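Local coordinates for putative uncharacterized protein (Pseudomonas phage 201phi2-1, PDB 3R4V) that belongs to the phage tubulin-like family, binds guanosine-5'-diphosphate, and is otherwise uncharacterized, at residues A[120-125]-A[159-164]; A[114-119]-A[169-174]; A[58-63]-A[95-100]. All coordinates share one frame; numbering follows the deposited sequence.

Contact 1 (A[120-125]-A[159-164]); sequences AMESTD and RSYESI. With GDP (guanosine-5'-diphosphate), chain B.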
loop_
_atom_site.group_PDB
_atom_site.type_symbol
_atom_site.label_atom_id
_atom_site.label_comp_id
_atom_site.label_asym_id
_atom_site.label_seq_id
_atom_site.Cartn_x
_atom_site.Cartn_y
_atom_site.Cartn_z
ATOM N N ALA A 120 -7.577 3.812 -6.264
ATOM C CA ALA A 120 -8.658 4.799 -6.242
ATOM C C ALA A 120 -9.276 4.913 -7.627
ATOM O O ALA A 120 -8.566 4.888 -8.634
ATOM C CB ALA A 120 -8.122 6.158 -5.794
ATOM N N MET A 121 -10.595 5.071 -7.693
ATOM C CA MET A 121 -11.278 4.865 -8.963
ATOM C C MET A 121 -12.230 5.992 -9.356
ATOM O O MET A 121 -12.946 5.864 -10.346
ATOM C CB MET A 121 -12.060 3.542 -8.938
ATOM C CG MET A 121 -11.247 2.311 -8.572
ATOM S SD MET A 121 -10.022 1.913 -9.820
ATOM C CE MET A 121 -9.310 0.421 -9.127
ATOM N N GLU A 122 -12.239 7.086 -8.599
ATOM C CA GLU A 122 -13.232 8.146 -8.805
ATOM C C GLU A 122 -13.160 8.845 -10.166
ATOM O O GLU A 122 -14.189 9.172 -10.766
ATOM C CB GLU A 122 -13.106 9.220 -7.716
ATOM C CG GLU A 122 -13.416 8.779 -6.302
ATOM C CD GLU A 122 -13.365 9.948 -5.324
ATOM O OE1 GLU A 122 -13.038 11.072 -5.766
ATOM O OE2 GLU A 122 -13.650 9.749 -4.121
ATOM N N SER A 123 -11.945 9.101 -10.637
ATOM C CA SER A 123 -11.735 10.072 -11.705
ATOM C C SER A 123 -10.541 9.668 -12.555
ATOM O O SER A 123 -9.781 8.794 -12.165
ATOM C CB SER A 123 -11.431 11.432 -11.085
ATOM O OG SER A 123 -10.277 11.327 -10.265
ATOM N N THR A 124 -10.354 10.313 -13.703
ATOM C CA THR A 124 -9.153 10.019 -14.491
ATOM C C THR A 124 -7.885 10.471 -13.749
ATOM O O THR A 124 -6.801 9.918 -13.961
ATOM C CB THR A 124 -9.205 10.638 -15.906
ATOM O OG1 THR A 124 -9.528 12.031 -15.818
ATOM C CG2 THR A 124 -10.261 9.945 -16.762
ATOM N N ASP A 125 -8.013 11.474 -12.878
ATOM C CA ASP A 125 -6.873 11.879 -12.042
ATOM C C ASP A 125 -6.451 10.744 -11.098
ATOM O O ASP A 125 -5.266 10.421 -10.999
ATOM C CB ASP A 125 -7.190 13.136 -11.222
ATOM C CG ASP A 125 -7.143 14.411 -12.050
ATOM O OD1 ASP A 125 -7.624 15.446 -11.548
ATOM O OD2 ASP A 125 -6.638 14.382 -13.196
ATOM N N ARG A 159 -18.899 0.305 -3.043
ATOM C CA ARG A 159 -18.430 -0.077 -1.718
ATOM C C ARG A 159 -17.921 1.138 -0.949
ATOM O O ARG A 159 -17.146 1.931 -1.484
ATOM C CB ARG A 159 -17.328 -1.126 -1.829
ATOM C CG ARG A 159 -16.928 -1.728 -0.505
ATOM C CD ARG A 159 -15.978 -2.895 -0.695
ATOM N NE ARG A 159 -15.571 -3.450 0.590
ATOM C CZ ARG A 159 -14.552 -4.286 0.750
ATOM N NH1 ARG A 159 -13.837 -4.665 -0.300
ATOM N NH2 ARG A 159 -14.248 -4.735 1.958
ATOM N N SER A 160 -18.342 1.277 0.306
ATOM C CA SER A 160 -17.958 2.446 1.089
ATOM C C SER A 160 -16.468 2.418 1.409
ATOM O O SER A 160 -15.868 1.344 1.538
ATOM C CB SER A 160 -18.761 2.512 2.388
ATOM O OG SER A 160 -18.336 1.520 3.304
ATOM N N TYR A 161 -15.870 3.597 1.538
ATOM C CA TYR A 161 -14.471 3.679 1.938
ATOM C C TYR A 161 -14.323 3.121 3.352
ATOM O O TYR A 161 -13.287 2.567 3.717
ATOM C CB TYR A 161 -13.971 5.123 1.861
ATOM C CG TYR A 161 -13.885 5.666 0.449
ATOM C CD1 TYR A 161 -14.004 4.824 -0.652
ATOM C CD2 TYR A 161 -13.675 7.021 0.215
ATOM C CE1 TYR A 161 -13.923 5.318 -1.950
ATOM C CE2 TYR A 161 -13.595 7.523 -1.079
ATOM C CZ TYR A 161 -13.720 6.668 -2.157
ATOM O OH TYR A 161 -13.643 7.169 -3.443
ATOM N N GLU A 162 -15.376 3.260 4.144
ATOM C CA GLU A 162 -15.392 2.715 5.492
ATOM C C GLU A 162 -15.204 1.198 5.461
ATOM O O GLU A 162 -14.397 0.639 6.210
ATOM C CB GLU A 162 -16.719 3.043 6.178
ATOM C CG GLU A 162 -16.814 2.506 7.588
ATOM C CD GLU A 162 -15.853 3.202 8.531
ATOM O OE1 GLU A 162 -15.361 4.298 8.178
ATOM O OE2 GLU A 162 -15.586 2.652 9.621
ATOM N N SER A 163 -15.960 0.538 4.591
ATOM C CA SER A 163 -15.864 -0.911 4.435
ATOM C C SER A 163 -14.467 -1.326 3.979
ATOM O O SER A 163 -13.857 -2.249 4.533
ATOM C CB SER A 163 -16.921 -1.401 3.439
ATOM O OG SER A 163 -16.735 -2.768 3.114
ATOM N N ILE A 164 -13.948 -0.633 2.973
ATOM C CA ILE A 164 -12.638 -0.966 2.449
ATOM C C ILE A 164 -11.574 -0.764 3.525
ATOM O O ILE A 164 -10.678 -1.601 3.692
ATOM C CB ILE A 164 -12.327 -0.146 1.174
ATOM C CG1 ILE A 164 -13.244 -0.605 0.042
ATOM C CG2 ILE A 164 -10.862 -0.293 0.765
ATOM C CD1 ILE A 164 -13.709 0.508 -0.863
HETATM P PB GDP B . -3.872 12.040 -0.450
HETATM O O1B GDP B . -4.103 12.653 0.912
HETATM O O2B GDP B . -2.853 10.941 -0.305
HETATM O O3B GDP B . -3.414 13.107 -1.437
HETATM O O3A GDP B . -5.249 11.465 -1.024
HETATM P PA GDP B . -6.307 10.546 -0.232
HETATM O O1A GDP B . -7.012 11.288 0.891
HETATM O O2A GDP B . -5.658 9.282 0.254
HETATM O "O5'" GDP B . -7.335 10.268 -1.397
HETATM C "C5'" GDP B . -6.925 9.685 -2.646
HETATM C "C4'" GDP B . -8.086 8.929 -3.282
HETATM O "O4'" GDP B . -8.351 7.738 -2.530
HETATM C "C3'" GDP B . -9.392 9.707 -3.270
HETATM O "O3'" GDP B . -9.547 10.443 -4.480
HETATM C "C2'" GDP B . -10.438 8.618 -3.166
HETATM O "O2'" GDP B . -10.703 8.059 -4.451
HETATM C "C1'" GDP B . -9.763 7.522 -2.372
HETATM N N9 GDP B . -9.993 7.634 -0.916
HETATM C C8 GDP B . -10.032 8.762 -0.166
HETATM N N7 GDP B . -10.215 8.462 1.146
HETATM C C5 GDP B . -10.266 7.115 1.254
HETATM C C6 GDP B . -10.424 6.129 2.346
HETATM O O6 GDP B . -10.558 6.503 3.528
HETATM N N1 GDP B . -10.421 4.823 2.019
HETATM C C2 GDP B . -10.277 4.397 0.744
HETATM N N2 GDP B . -10.272 3.066 0.468
HETATM N N3 GDP B . -10.124 5.246 -0.299
HETATM C C4 GDP B . -10.108 6.584 -0.104
HETATM O O HOH W 1 -12.117 5.663 -5.172
#
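Tyr161 and Glu122 meet at the rim of the nucleotide pocket, where the phenol hydroxyl gives a hydrogen bond of 2.7 Å from Tyr161 OH to Glu122 OE2. The carboxylate oxygen accepts through its anti lone pair, the one turned away from OE1. It lies at the edge of the tyrosine ring, and carboxylate and ring are 11° from coplanar. Glu122 suits this place because, with CG beside its backbone N (chi1 -65°) and the chain extended beyond it, the acid stretches along the pocket mouth to the phenol.

Tyr161 opens helix 161-178, and its CB points toward the loop that carries Glu122. With CG anti to its carbonyl carbon (chi1 -68°), its ring lies over the guanine of guanosine-5'-diphosphate, GDP C4 standing 3.6 Å above the ring plane and displaced from the ring centre. A flat residue with a polar end serves both purposes: the ring covers the base while OH binds Glu122 and a water. This water joins the two sides, donating to Tyr161 OH at 2.8 Å and accepting from Met121 N at 3.0 Å; it is also hydrogen-bonded to GDP O2', 2.9 Å away. Against the base, Ile164 CG2 packs 3.4 Å from GDP N2, and Ala120 offers its small methyl to the sugar.

Ser160 is the N-cap of the helix, its OG accepting from Ser163 N at 2.9 Å. Bonded to both Glu122 and the water, the phenol probably has little freedom to swing, and the ring would be held flat over the base, with the acid at its far edge.

Contact 2 (A[114-119]-A[169-174]); sequences VSFVVG and AEKIRK. With GDP (guanosine-5'-diphosphate), chain B.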
loop_
_atom_site.group_PDB
_atom_site.type_symbol
_atom_site.label_atom_id
_atom_site.label_comp_id
_atom_site.label_asym_id
_atom_site.label_seq_id
_atom_site.Cartn_x
_atom_site.Cartn_y
_atom_site.Cartn_z
ATOM N N VAL A 114 6.007 -4.997 3.958
ATOM C CA VAL A 114 4.961 -5.084 2.941
ATOM C C VAL A 114 4.127 -3.816 2.962
ATOM O O VAL A 114 4.150 -3.078 3.945
ATOM C CB VAL A 114 4.032 -6.309 3.119
ATOM C CG1 VAL A 114 4.844 -7.609 3.038
ATOM C CG2 VAL A 114 3.242 -6.231 4.437
ATOM N N SER A 115 3.404 -3.552 1.873
ATOM C CA SER A 115 2.565 -2.352 1.810
ATOM C C SER A 115 1.121 -2.723 1.557
ATOM O O SER A 115 0.836 -3.748 0.953
ATOM C CB SER A 115 3.035 -1.449 0.668
ATOM O OG SER A 115 4.392 -1.077 0.859
ATOM N N PHE A 116 0.211 -1.871 2.013
ATOM C CA PHE A 116 -1.195 -2.007 1.701
ATOM C C PHE A 116 -1.598 -0.758 0.916
ATOM O O PHE A 116 -1.545 0.356 1.454
ATOM C CB PHE A 116 -2.014 -2.122 2.995
ATOM C CG PHE A 116 -1.886 -3.472 3.652
ATOM C CD1 PHE A 116 -2.801 -4.473 3.384
ATOM C CD2 PHE A 116 -0.815 -3.746 4.481
ATOM C CE1 PHE A 116 -2.657 -5.727 3.954
ATOM C CE2 PHE A 116 -0.666 -5.007 5.057
ATOM C CZ PHE A 116 -1.585 -5.981 4.799
ATOM N N VAL A 117 -1.959 -0.930 -0.354
ATOM C CA VAL A 117 -2.178 0.235 -1.216
ATOM C C VAL A 117 -3.570 0.174 -1.821
ATOM O O VAL A 117 -4.080 -0.912 -2.122
ATOM C CB VAL A 117 -1.103 0.353 -2.321
ATOM C CG1 VAL A 117 0.284 0.598 -1.695
ATOM C CG2 VAL A 117 -1.108 -0.872 -3.228
ATOM N N VAL A 118 -4.199 1.338 -1.968
ATOM C CA VAL A 118 -5.579 1.391 -2.446
ATOM C C VAL A 118 -5.626 1.883 -3.894
ATOM O O VAL A 118 -5.019 2.904 -4.237
ATOM C CB VAL A 118 -6.430 2.320 -1.554
ATOM C CG1 VAL A 118 -7.782 2.617 -2.192
ATOM C CG2 VAL A 118 -6.627 1.706 -0.185
ATOM N N GLY A 119 -6.358 1.168 -4.737
ATOM C CA GLY A 119 -6.603 1.599 -6.103
ATOM C C GLY A 119 -7.821 2.511 -6.152
ATOM O O GLY A 119 -8.968 2.047 -6.098
ATOM N N ALA A 169 -7.553 -2.722 7.621
ATOM C CA ALA A 169 -7.086 -2.801 8.999
ATOM C C ALA A 169 -7.048 -4.252 9.490
ATOM O O ALA A 169 -6.132 -4.640 10.217
ATOM C CB ALA A 169 -7.951 -1.951 9.923
ATOM N N GLU A 170 -8.031 -5.049 9.098
ATOM C CA GLU A 170 -8.068 -6.446 9.548
ATOM C C GLU A 170 -6.936 -7.261 8.929
ATOM O O GLU A 170 -6.405 -8.179 9.562
ATOM C CB GLU A 170 -9.425 -7.090 9.274
ATOM C CG GLU A 170 -10.516 -6.657 10.249
ATOM C CD GLU A 170 -10.249 -7.120 11.674
ATOM O OE1 GLU A 170 -9.680 -8.219 11.851
ATOM O OE2 GLU A 170 -10.605 -6.383 12.617
ATOM N N LYS A 171 -6.563 -6.929 7.695
ATOM C CA LYS A 171 -5.416 -7.579 7.065
ATOM C C LYS A 171 -4.109 -7.150 7.715
ATOM O O LYS A 171 -3.213 -7.971 7.917
ATOM C CB LYS A 171 -5.364 -7.278 5.569
ATOM C CG LYS A 171 -6.452 -7.941 4.742
ATOM C CD LYS A 171 -6.413 -7.350 3.335
ATOM C CE LYS A 171 -7.305 -8.072 2.353
ATOM N NZ LYS A 171 -7.161 -7.428 1.004
ATOM N N ILE A 172 -3.998 -5.863 8.046
ATOM C CA ILE A 172 -2.808 -5.365 8.715
ATOM C C ILE A 172 -2.594 -6.086 10.044
ATOM O O ILE A 172 -1.476 -6.455 10.382
ATOM C CB ILE A 172 -2.874 -3.847 8.930
ATOM C CG1 ILE A 172 -2.769 -3.151 7.569
ATOM C CG2 ILE A 172 -1.735 -3.397 9.832
ATOM C CD1 ILE A 172 -2.829 -1.645 7.637
ATOM N N ARG A 173 -3.670 -6.276 10.798
ATOM C CA ARG A 173 -3.593 -7.042 12.037
ATOM C C ARG A 173 -3.076 -8.470 11.838
ATOM O O ARG A 173 -2.376 -9.001 12.703
ATOM C CB ARG A 173 -4.954 -7.083 12.720
ATOM C CG ARG A 173 -5.452 -5.712 13.124
ATOM C CD ARG A 173 -6.569 -5.829 14.129
ATOM N NE ARG A 173 -7.070 -4.518 14.525
ATOM C CZ ARG A 173 -6.546 -3.763 15.488
ATOM N NH1 ARG A 173 -5.478 -4.169 16.167
ATOM N NH2 ARG A 173 -7.089 -2.584 15.763
ATOM N N LYS A 174 -3.441 -9.103 10.728
ATOM C CA LYS A 174 -2.928 -10.447 10.468
ATOM C C LYS A 174 -1.421 -10.388 10.229
ATOM O O LYS A 174 -0.692 -11.277 10.654
ATOM C CB LYS A 174 -3.651 -11.128 9.294
ATOM C CG LYS A 174 -5.107 -11.507 9.568
ATOM C CD LYS A 174 -5.741 -12.128 8.332
ATOM C CE LYS A 174 -7.068 -12.821 8.644
ATOM N NZ LYS A 174 -8.079 -11.930 9.260
HETATM P PB GDP B . -3.872 12.040 -0.450
HETATM O O1B GDP B . -4.103 12.653 0.912
HETATM O O2B GDP B . -2.853 10.941 -0.305
HETATM O O3B GDP B . -3.414 13.107 -1.437
HETATM O O3A GDP B . -5.249 11.465 -1.024
HETATM P PA GDP B . -6.307 10.546 -0.232
HETATM O O1A GDP B . -7.012 11.288 0.891
HETATM O O2A GDP B . -5.658 9.282 0.254
HETATM O "O5'" GDP B . -7.335 10.268 -1.397
HETATM C "C5'" GDP B . -6.925 9.685 -2.646
HETATM C "C4'" GDP B . -8.086 8.929 -3.282
HETATM O "O4'" GDP B . -8.351 7.738 -2.530
HETATM C "C3'" GDP B . -9.392 9.707 -3.270
HETATM O "O3'" GDP B . -9.547 10.443 -4.480
HETATM C "C2'" GDP B . -10.438 8.618 -3.166
HETATM O "O2'" GDP B . -10.703 8.059 -4.451
HETATM C "C1'" GDP B . -9.763 7.522 -2.372
HETATM N N9 GDP B . -9.993 7.634 -0.916
HETATM C C8 GDP B . -10.032 8.762 -0.166
HETATM N N7 GDP B . -10.215 8.462 1.146
HETATM C C5 GDP B . -10.266 7.115 1.254
HETATM C C6 GDP B . -10.424 6.129 2.346
HETATM O O6 GDP B . -10.558 6.503 3.528
HETATM N N1 GDP B . -10.421 4.823 2.019
HETATM C C2 GDP B . -10.277 4.397 0.744
HETATM N N2 GDP B . -10.272 3.066 0.468
HETATM N N3 GDP B . -10.124 5.246 -0.299
HETATM C C4 GDP B . -10.108 6.584 -0.104
#
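Phe116 in strand 113-119 points its side chain at helix 161-178 and meets both Ile172 and Lys171, the strand and helix coming to 7.9 Å between the CA atoms of Phe116 and Ile172. The packing is that of a helix lying on the parallel part of the mixed sheet in this tubulin-like fold. Phe116 sits in the interior of that sheet: its backbone bonds to Val86 of strand 84-89, and the adjoining Ser115 bonds to Val149 and Asn151 of strand 148-154.

The main interaction is CH-pi. Ile172 CG1 stands over one face of the phenyl ring, 3.9 Å from the centroid of Phe116 and 18° off its normal. The closest carbon is Phe116 CD2, 3.7 Å from Ile172 CG1. The isoleucine's chi1 of -69°, with CG1 beside its own backbone N, sets that carbon over the ring, and the two side chains point in opposed directions as they overlap; Ile85 and Leu21 pack around the isoleucine.

Apolar contact with a lysine stem comes second. Lys171 CB lies 3.5 Å from Phe116 CE1, approaching obliquely, and CD passes 4.1 Å from the same ring atom. The rest of the chain is extended and carries NZ past the ring to a salt bridge with Glu167 and a hydrogen bond with Asn151. Lysine suits this boundary because methylenes can face the aromatic while the ammonium reaches polar partners.

Ligand contact is made by the strand alone, where Val118 CG1 rests 3.7 Å from GDP N2. The join between sheet and helix therefore depends on dispersion and shape: no hydrogen bond links the two segments, and the ammonium of Lys171, whose stem touches the ring, finds its partners in Glu167 and Asn151.

Contact 3 (A[58-63]-A[95-100]); sequences GNRKVI and GSVLGP. With GDP (guanosine-5'-diphosphate), chain B.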
loop_
_atom_site.group_PDB
_atom_site.type_symbol
_atom_site.label_atom_id
_atom_site.label_comp_id
_atom_site.label_asym_id
_atom_site.label_seq_id
_atom_site.Cartn_x
_atom_site.Cartn_y
_atom_site.Cartn_z
ATOM N N GLY A 58 -3.355 16.716 -4.420
ATOM C CA GLY A 58 -3.831 15.806 -5.448
ATOM C C GLY A 58 -2.904 15.671 -6.643
ATOM O O GLY A 58 -3.010 14.715 -7.420
ATOM N N ASN A 59 -1.999 16.634 -6.804
ATOM C CA ASN A 59 -1.051 16.608 -7.913
ATOM C C ASN A 59 0.316 16.167 -7.404
ATOM O O ASN A 59 0.975 16.888 -6.647
ATOM C CB ASN A 59 -0.971 17.983 -8.589
ATOM C CG ASN A 59 -0.092 17.979 -9.829
ATOM O OD1 ASN A 59 0.935 17.304 -9.878
ATOM N ND2 ASN A 59 -0.491 18.745 -10.836
ATOM N N ARG A 60 0.727 14.969 -7.808
ATOM C CA ARG A 60 1.937 14.361 -7.285
ATOM C C ARG A 60 3.180 15.081 -7.768
ATOM O O ARG A 60 4.163 15.168 -7.052
ATOM C CB ARG A 60 2.002 12.894 -7.709
ATOM C CG ARG A 60 0.827 12.065 -7.210
ATOM C CD ARG A 60 0.895 10.655 -7.777
ATOM N NE ARG A 60 2.003 9.870 -7.230
ATOM C CZ ARG A 60 2.987 9.349 -7.964
ATOM N NH1 ARG A 60 3.027 9.561 -9.275
ATOM N NH2 ARG A 60 3.940 8.623 -7.389
ATOM N N LYS A 61 3.129 15.586 -8.999
ATOM C CA LYS A 61 4.265 16.270 -9.605
ATOM C C LYS A 61 4.565 17.582 -8.868
ATOM O O LYS A 61 5.714 18.033 -8.791
ATOM C CB LYS A 61 3.973 16.524 -11.092
ATOM C CG LYS A 61 5.124 17.155 -11.862
ATOM C CD LYS A 61 4.754 17.385 -13.335
ATOM C CE LYS A 61 5.287 16.288 -14.251
ATOM N NZ LYS A 61 6.745 16.442 -14.562
ATOM N N VAL A 62 3.512 18.181 -8.322
ATOM C CA VAL A 62 3.621 19.398 -7.538
ATOM C C VAL A 62 4.121 19.105 -6.132
ATOM O O VAL A 62 4.960 19.828 -5.609
ATOM C CB VAL A 62 2.271 20.121 -7.451
ATOM C CG1 VAL A 62 2.287 21.157 -6.347
ATOM C CG2 VAL A 62 1.929 20.758 -8.787
ATOM N N ILE A 63 3.615 18.032 -5.533
ATOM C CA ILE A 63 3.949 17.703 -4.156
ATOM C C ILE A 63 5.369 17.166 -3.995
ATOM O O ILE A 63 6.041 17.453 -3.003
ATOM C CB ILE A 63 2.928 16.716 -3.564
ATOM C CG1 ILE A 63 1.624 17.463 -3.263
ATOM C CG2 ILE A 63 3.488 16.041 -2.315
ATOM C CD1 ILE A 63 0.428 16.571 -3.079
ATOM N N GLY A 95 -0.165 10.776 -0.162
ATOM C CA GLY A 95 0.144 9.406 0.205
ATOM C C GLY A 95 0.961 8.721 -0.871
ATOM O O GLY A 95 1.916 8.002 -0.570
ATOM N N SER A 96 0.601 8.957 -2.129
ATOM C CA SER A 96 1.234 8.252 -3.238
ATOM C C SER A 96 2.626 8.805 -3.562
ATOM O O SER A 96 3.276 8.324 -4.488
ATOM C CB SER A 96 0.358 8.324 -4.480
ATOM O OG SER A 96 0.321 9.671 -4.959
ATOM N N VAL A 97 3.040 9.832 -2.825
ATOM C CA VAL A 97 4.387 10.401 -2.922
ATOM C C VAL A 97 5.180 10.115 -1.651
ATOM O O VAL A 97 6.271 9.545 -1.712
ATOM C CB VAL A 97 4.352 11.909 -3.228
ATOM C CG1 VAL A 97 5.734 12.523 -3.048
ATOM C CG2 VAL A 97 3.855 12.123 -4.654
ATOM N N LEU A 98 4.626 10.478 -0.493
ATOM C CA LEU A 98 5.267 10.146 0.768
ATOM C C LEU A 98 5.483 8.634 0.936
ATOM O O LEU A 98 6.557 8.196 1.371
ATOM C CB LEU A 98 4.449 10.670 1.950
ATOM C CG LEU A 98 4.402 12.193 2.054
ATOM C CD1 LEU A 98 3.411 12.624 3.124
ATOM C CD2 LEU A 98 5.796 12.742 2.315
ATOM N N GLY A 99 4.455 7.850 0.617
ATOM C CA GLY A 99 4.498 6.398 0.793
ATOM C C GLY A 99 5.685 5.783 0.056
ATOM O O GLY A 99 6.545 5.141 0.663
ATOM N N PRO A 100 5.750 5.987 -1.263
ATOM C CA PRO A 100 6.890 5.427 -2.002
ATOM C C PRO A 100 8.264 6.023 -1.647
ATOM O O PRO A 100 9.260 5.296 -1.703
ATOM C CB PRO A 100 6.522 5.689 -3.462
ATOM C CG PRO A 100 4.992 5.688 -3.449
ATOM C CD PRO A 100 4.662 6.415 -2.163
HETATM P PB GDP B . -3.872 12.040 -0.450
HETATM O O1B GDP B . -4.103 12.653 0.912
HETATM O O2B GDP B . -2.853 10.941 -0.305
HETATM O O3B GDP B . -3.414 13.107 -1.437
HETATM O O3A GDP B . -5.249 11.465 -1.024
HETATM P PA GDP B . -6.307 10.546 -0.232
HETATM O O1A GDP B . -7.012 11.288 0.891
HETATM O O2A GDP B . -5.658 9.282 0.254
HETATM O "O5'" GDP B . -7.335 10.268 -1.397
HETATM C "C5'" GDP B . -6.925 9.685 -2.646
HETATM C "C4'" GDP B . -8.086 8.929 -3.282
HETATM O "O4'" GDP B . -8.351 7.738 -2.530
HETATM C "C3'" GDP B . -9.392 9.707 -3.270
HETATM O "O3'" GDP B . -9.547 10.443 -4.480
HETATM C "C2'" GDP B . -10.438 8.618 -3.166
HETATM O "O2'" GDP B . -10.703 8.059 -4.451
HETATM C "C1'" GDP B . -9.763 7.522 -2.372
HETATM N N9 GDP B . -9.993 7.634 -0.916
HETATM C C8 GDP B . -10.032 8.762 -0.166
HETATM N N7 GDP B . -10.215 8.462 1.146
HETATM C C5 GDP B . -10.266 7.115 1.254
HETATM C C6 GDP B . -10.424 6.129 2.346
HETATM O O6 GDP B . -10.558 6.503 3.528
HETATM N N1 GDP B . -10.421 4.823 2.019
HETATM C C2 GDP B . -10.277 4.397 0.744
HETATM N N2 GDP B . -10.272 3.066 0.468
HETATM N N3 GDP B . -10.124 5.246 -0.299
HETATM C C4 GDP B . -10.108 6.584 -0.104
#
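Arg60 and Val97 bring two helix starts together, their CA atoms 6.4 Å apart, where the first turn of helix 60-67 lies against that of helix 95-108. The second helix begins within the glycine-rich GGGSGS loop, a variant of the tubulin signature motif that holds the phosphates: Gly95 N donates to GDP O2B at 2.7 Å. Glycine suits that position because it leaves the oxygen uncrowded, and Gly93 N and Ser94 N bind the same ligand. Further on, helix 95-108 is kinked at Pro100, whose N has no bond to the preceding turn.

Arg60 carries the polar part of the contact. Its side chain bends at the third torsion (chi3 69°), which turns the guanidinium so that its edge, with NE and NH2, faces Ser96. NH2 then donates to Ser96 O at 3.0 Å and 162°. The oxygen lies in the guanidinium plane, although the donor stands above the plane of the carbonyl. NE adds a weak bond to Ser96 OG, 2.8 Å away, and Ser96 OG is itself bonded to Gly92 O, which ties the serine back into its own loop. Asn129, Asp132 and Thr133 of helix 124-144 flank the arginine.

The apolar part falls to Val97. Its CG2 touches the arginine stem, 3.7 Å from Arg60 CB, while CG1 faces Ile63. A branched residue suits the spot, since each methyl serves a different neighbour, and Leu64 and Val67 continue the same apolar surface.

Asn59 is the N-cap of the first helix: its OD1 accepts from Val62 N at 3.1 Å, with the amide donor standing 56° above the side-chain carbonyl plane.

How the contacts relate
All three contacts touch guanosine-5'-diphosphate, yet they sit at different parts of it. Contact 3 comes first along the chain and closes before the others open; it lies at the phosphate end, its centre about 17 Å from that of contact 1 and about 19 Å from that of contact 2. Contacts 1 and 2, centres about 16 Å apart, share helix 161-178, contact 1 using its start and contact 2 a later turn; strand 113-119 runs on into the loop before helix 124-144. Contact 2 spans contact 1 in sequence. They set phosphate loop, strand and start of helix 161-178 round one nucleotide, consistent with a tubulin-like fold; contact 2 packs that helix on the sheet.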